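Local atomic coordinates of gamma-glutamyl-gamma-aminobutyrate hydrolase PuuD (PDB entry 6VTV), a protein that hydrolyses the gamma-glutamyl linkage of gamma-glutamyl-gamma-aminobutyrate, releasing 4-aminobutanoate and glutamate in the last step of putrescine breakdown. Residues M9-R20 with A42-H51. Sequence-based numbering, arbitrary orientation.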
loop_
_atom_site.group_PDB
_atom_site.type_symbol
_atom_site.label_atom_id
_atom_site.label_comp_id
_atom_site.label_asym_id
_atom_site.label_seq_id
_atom_site.Cartn_x
_atom_site.Cartn_y
_atom_site.Cartn_z
ATOM N N MET B 9 -9.480 18.874 11.008
ATOM C CA MET B 9 -8.092 18.521 11.260
ATOM C C MET B 9 -7.329 18.422 9.949
ATOM O O MET B 9 -7.850 17.901 8.960
ATOM C CB MET B 9 -8.030 17.183 12.006
ATOM C CG MET B 9 -6.647 16.642 12.270
ATOM S SD MET B 9 -6.743 15.283 13.447
ATOM C CE MET B 9 -5.024 15.119 13.900
ATOM N N ASN B 10 -6.098 18.929 9.952
ATOM C CA ASN B 10 -5.122 18.573 8.932
ATOM C C ASN B 10 -4.474 17.256 9.338
ATOM O O ASN B 10 -3.910 17.148 10.432
ATOM C CB ASN B 10 -4.073 19.670 8.771
ATOM C CG ASN B 10 -4.395 20.626 7.636
ATOM O OD1 ASN B 10 -5.368 21.378 7.698
ATOM N ND2 ASN B 10 -3.574 20.600 6.591
ATOM N N ASN B 11 -4.558 16.254 8.466
ATOM C CA ASN B 11 -4.199 14.894 8.835
ATOM C C ASN B 11 -2.751 14.613 8.473
ATOM O O ASN B 11 -2.396 14.674 7.285
ATOM C CB ASN B 11 -5.125 13.905 8.140
ATOM C CG ASN B 11 -6.588 14.272 8.308
ATOM O OD1 ASN B 11 -7.173 14.948 7.461
ATOM N ND2 ASN B 11 -7.184 13.836 9.412
ATOM N N PRO B 12 -1.890 14.307 9.445
ATOM C CA PRO B 12 -0.478 14.058 9.132
ATOM C C PRO B 12 -0.306 12.846 8.228
ATOM O O PRO B 12 -1.050 11.866 8.311
ATOM C CB PRO B 12 0.154 13.817 10.509
ATOM C CG PRO B 12 -0.786 14.449 11.485
ATOM C CD PRO B 12 -2.153 14.285 10.894
ATOM N N VAL B 13 0.694 12.925 7.354
ATOM C CA VAL B 13 1.004 11.830 6.440
ATOM C C VAL B 13 1.752 10.750 7.211
ATOM O O VAL B 13 2.824 11.001 7.770
ATOM C CB VAL B 13 1.830 12.321 5.242
ATOM C CG1 VAL B 13 2.120 11.167 4.294
ATOM C CG2 VAL B 13 1.108 13.447 4.521
ATOM N N ILE B 14 1.192 9.544 7.233
ATOM C CA ILE B 14 1.771 8.415 7.951
ATOM C C ILE B 14 2.237 7.386 6.932
ATOM O O ILE B 14 1.425 6.830 6.183
ATOM C CB ILE B 14 0.768 7.798 8.937
ATOM C CG1 ILE B 14 0.136 8.883 9.815
ATOM C CG2 ILE B 14 1.448 6.749 9.795
ATOM C CD1 ILE B 14 1.138 9.677 10.627
ATOM N N GLY B 15 3.544 7.134 6.899
ATOM C CA GLY B 15 4.082 6.081 6.064
ATOM C C GLY B 15 3.963 4.728 6.736
ATOM O O GLY B 15 4.449 4.545 7.855
ATOM N N VAL B 16 3.320 3.772 6.070
ATOM C CA VAL B 16 3.040 2.461 6.643
ATOM C C VAL B 16 3.843 1.418 5.879
ATOM O O VAL B 16 3.647 1.232 4.671
ATOM C CB VAL B 16 1.539 2.137 6.607
ATOM C CG1 VAL B 16 1.245 0.944 7.491
ATOM C CG2 VAL B 16 0.727 3.342 7.049
ATOM N N VAL B 17 4.741 0.731 6.588
ATOM C CA VAL B 17 5.563 -0.301 5.972
ATOM C C VAL B 17 4.701 -1.513 5.651
ATOM O O VAL B 17 3.947 -2.006 6.500
ATOM C CB VAL B 17 6.736 -0.672 6.893
ATOM C CG1 VAL B 17 7.416 -1.946 6.409
ATOM C CG2 VAL B 17 7.735 0.474 6.958
ATOM N N MET B 18 4.811 -2.002 4.421
ATOM C CA MET B 18 4.005 -3.119 3.961
ATOM C C MET B 18 4.729 -4.445 4.185
ATOM O O MET B 18 5.908 -4.492 4.545
ATOM C CB MET B 18 3.658 -2.945 2.483
ATOM C CG MET B 18 3.071 -1.588 2.146
ATOM S SD MET B 18 2.774 -1.399 0.380
ATOM C CE MET B 18 1.329 -2.432 0.202
ATOM N N CYS B 19 3.998 -5.536 3.968
ATOM C CA CYS B 19 4.530 -6.888 4.043
ATOM C C CYS B 19 4.405 -7.568 2.686
ATOM O O CYS B 19 3.605 -7.167 1.836
ATOM C CB CYS B 19 3.804 -7.726 5.108
ATOM S SG CYS B 19 3.825 -7.039 6.770
ATOM N N ARG B 20 5.201 -8.614 2.493
ATOM C CA ARG B 20 5.220 -9.354 1.239
ATOM C C ARG B 20 4.403 -10.633 1.364
ATOM O O ARG B 20 4.490 -11.349 2.366
ATOM C CB ARG B 20 6.651 -9.698 0.824
ATOM C CG ARG B 20 6.787 -10.282 -0.580
ATOM C CD ARG B 20 8.218 -10.130 -1.063
ATOM N NE ARG B 20 8.359 -10.208 -2.512
ATOM C CZ ARG B 20 8.933 -11.223 -3.147
ATOM N NH1 ARG B 20 9.411 -12.250 -2.458
ATOM N NH2 ARG B 20 9.032 -11.213 -4.468
ATOM N N ALA B 42 -7.757 7.798 14.284
ATOM C CA ALA B 42 -6.975 8.702 15.118
ATOM C C ALA B 42 -6.626 10.009 14.418
ATOM O O ALA B 42 -6.046 10.896 15.052
ATOM C CB ALA B 42 -5.691 8.010 15.585
ATOM N N GLY B 43 -6.958 10.153 13.138
ATOM C CA GLY B 43 -6.730 11.389 12.423
ATOM C C GLY B 43 -5.540 11.406 11.490
ATOM O O GLY B 43 -5.121 12.491 11.073
ATOM N N GLY B 44 -4.984 10.247 11.147
ATOM C CA GLY B 44 -3.846 10.204 10.259
ATOM C C GLY B 44 -4.228 9.965 8.809
ATOM O O GLY B 44 -5.313 9.473 8.498
ATOM N N LEU B 45 -3.309 10.334 7.917
ATOM C CA LEU B 45 -3.446 10.082 6.487
ATOM C C LEU B 45 -2.427 9.021 6.093
ATOM O O LEU B 45 -1.247 9.342 5.880
ATOM C CB LEU B 45 -3.232 11.368 5.682
ATOM C CG LEU B 45 -3.714 11.403 4.227
ATOM C CD1 LEU B 45 -3.990 12.835 3.801
ATOM C CD2 LEU B 45 -2.714 10.758 3.276
ATOM N N PRO B 46 -2.821 7.754 5.989
ATOM C CA PRO B 46 -1.842 6.693 5.734
ATOM C C PRO B 46 -1.536 6.527 4.256
ATOM O O PRO B 46 -2.415 6.630 3.397
ATOM C CB PRO B 46 -2.540 5.447 6.291
ATOM C CG PRO B 46 -3.990 5.721 6.036
ATOM C CD PRO B 46 -4.172 7.214 6.218
ATOM N N ILE B 47 -0.263 6.267 3.968
ATOM C CA ILE B 47 0.179 5.836 2.648
ATOM C C ILE B 47 1.073 4.618 2.840
ATOM O O ILE B 47 1.952 4.618 3.708
ATOM C CB ILE B 47 0.912 6.953 1.880
ATOM C CG1 ILE B 47 2.075 7.517 2.698
ATOM C CG2 ILE B 47 -0.058 8.064 1.498
ATOM C CD1 ILE B 47 3.021 8.378 1.888
ATOM N N ALA B 48 0.830 3.576 2.052
ATOM C CA ALA B 48 1.550 2.320 2.204
ATOM C C ALA B 48 2.857 2.363 1.424
ATOM O O ALA B 48 2.902 2.838 0.285
ATOM C CB ALA B 48 0.689 1.145 1.739
ATOM N N LEU B 49 3.920 1.857 2.047
ATOM C CA LEU B 49 5.264 1.953 1.489
ATOM C C LEU B 49 5.742 0.591 1.007
ATOM O O LEU B 49 5.973 -0.307 1.832
ATOM C CB LEU B 49 6.230 2.513 2.535
ATOM C CG LEU B 49 5.772 3.783 3.255
ATOM C CD1 LEU B 49 6.749 4.155 4.362
ATOM C CD2 LEU B 49 5.602 4.931 2.272
ATOM N N PRO B 50 5.909 0.389 -0.299
ATOM C CA PRO B 50 6.447 -0.885 -0.789
ATOM C C PRO B 50 7.919 -1.047 -0.443
ATOM O O PRO B 50 8.641 -0.084 -0.175
ATOM C CB PRO B 50 6.246 -0.806 -2.308
ATOM C CG PRO B 50 5.352 0.374 -2.545
ATOM C CD PRO B 50 5.544 1.299 -1.393
ATOM N N HIS B 51 8.364 -2.308 -0.473
ATOM C CA HIS B 51 9.733 -2.642 -0.095
ATOM C C HIS B 51 10.763 -2.048 -1.045
ATOM O O HIS B 51 11.916 -1.852 -0.643
ATOM C CB HIS B 51 9.903 -4.162 -0.033
ATOM C CG HIS B 51 9.070 -4.819 1.024
ATOM N ND1 HIS B 51 8.907 -6.185 1.100
ATOM C CD2 HIS B 51 8.351 -4.297 2.046
ATOM C CE1 HIS B 51 8.124 -6.477 2.123
ATOM N NE2 HIS B 51 7.772 -5.350 2.714
#
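With chi1 of H51 at -64°, CG stands beside its own backbone N, and the imidazole is carried to M18, where NE2 donates to M18 O at 2.8 Å. The oxygen lies near the ring plane, while the N-H arrives from above the carbonyl plane. With CG beside its backbone N (chi1 -51°) and the flexible, unbranched chain then extended at chi2, M18 brings SD over A48 CB at 3.6 Å; the bend at chi3 keeps CE near the same small methyl, which leaves room for the thioether. M18 and A48 also pack on their counterparts in the second subunit.

Before this end, strands 13-17 and 45-49 pair in parallel. I14 N donates to L45 O at 2.8 Å, I14 O accepts from I47 N, and V16 repeats the pattern between I47 and L49. P46 suits its place because the bonds to I14 come from L45 and I47 on either side of it, so its lack of an N-H costs this pairing nothing; its CB lies alongside V16 CG2 at 4.0 Å. On the other face V13 CG1 meets I47 CD1 at 3.8 Å, and bare G15 lets L49 CD1 settle on its CA at 3.7 Å.

At the N-terminal end of both segments, N11 ND2 donates a hydrogen bond to G43 O (3.0 Å), which lies in the plane of the N11 amide, and OD1 of N11 is held by Q61 of the second subunit. G43, lacking a side chain, takes the positive phi of the Schellman motif that ends helix 33-42.

Strand 13-23 also pairs with strand 68-71, and strand 45-49 bonds through the backbone of A48 to the second subunit; these neighbours form the parallel part of the central sheet characteristic of the class I glutamine amidotransferase fold.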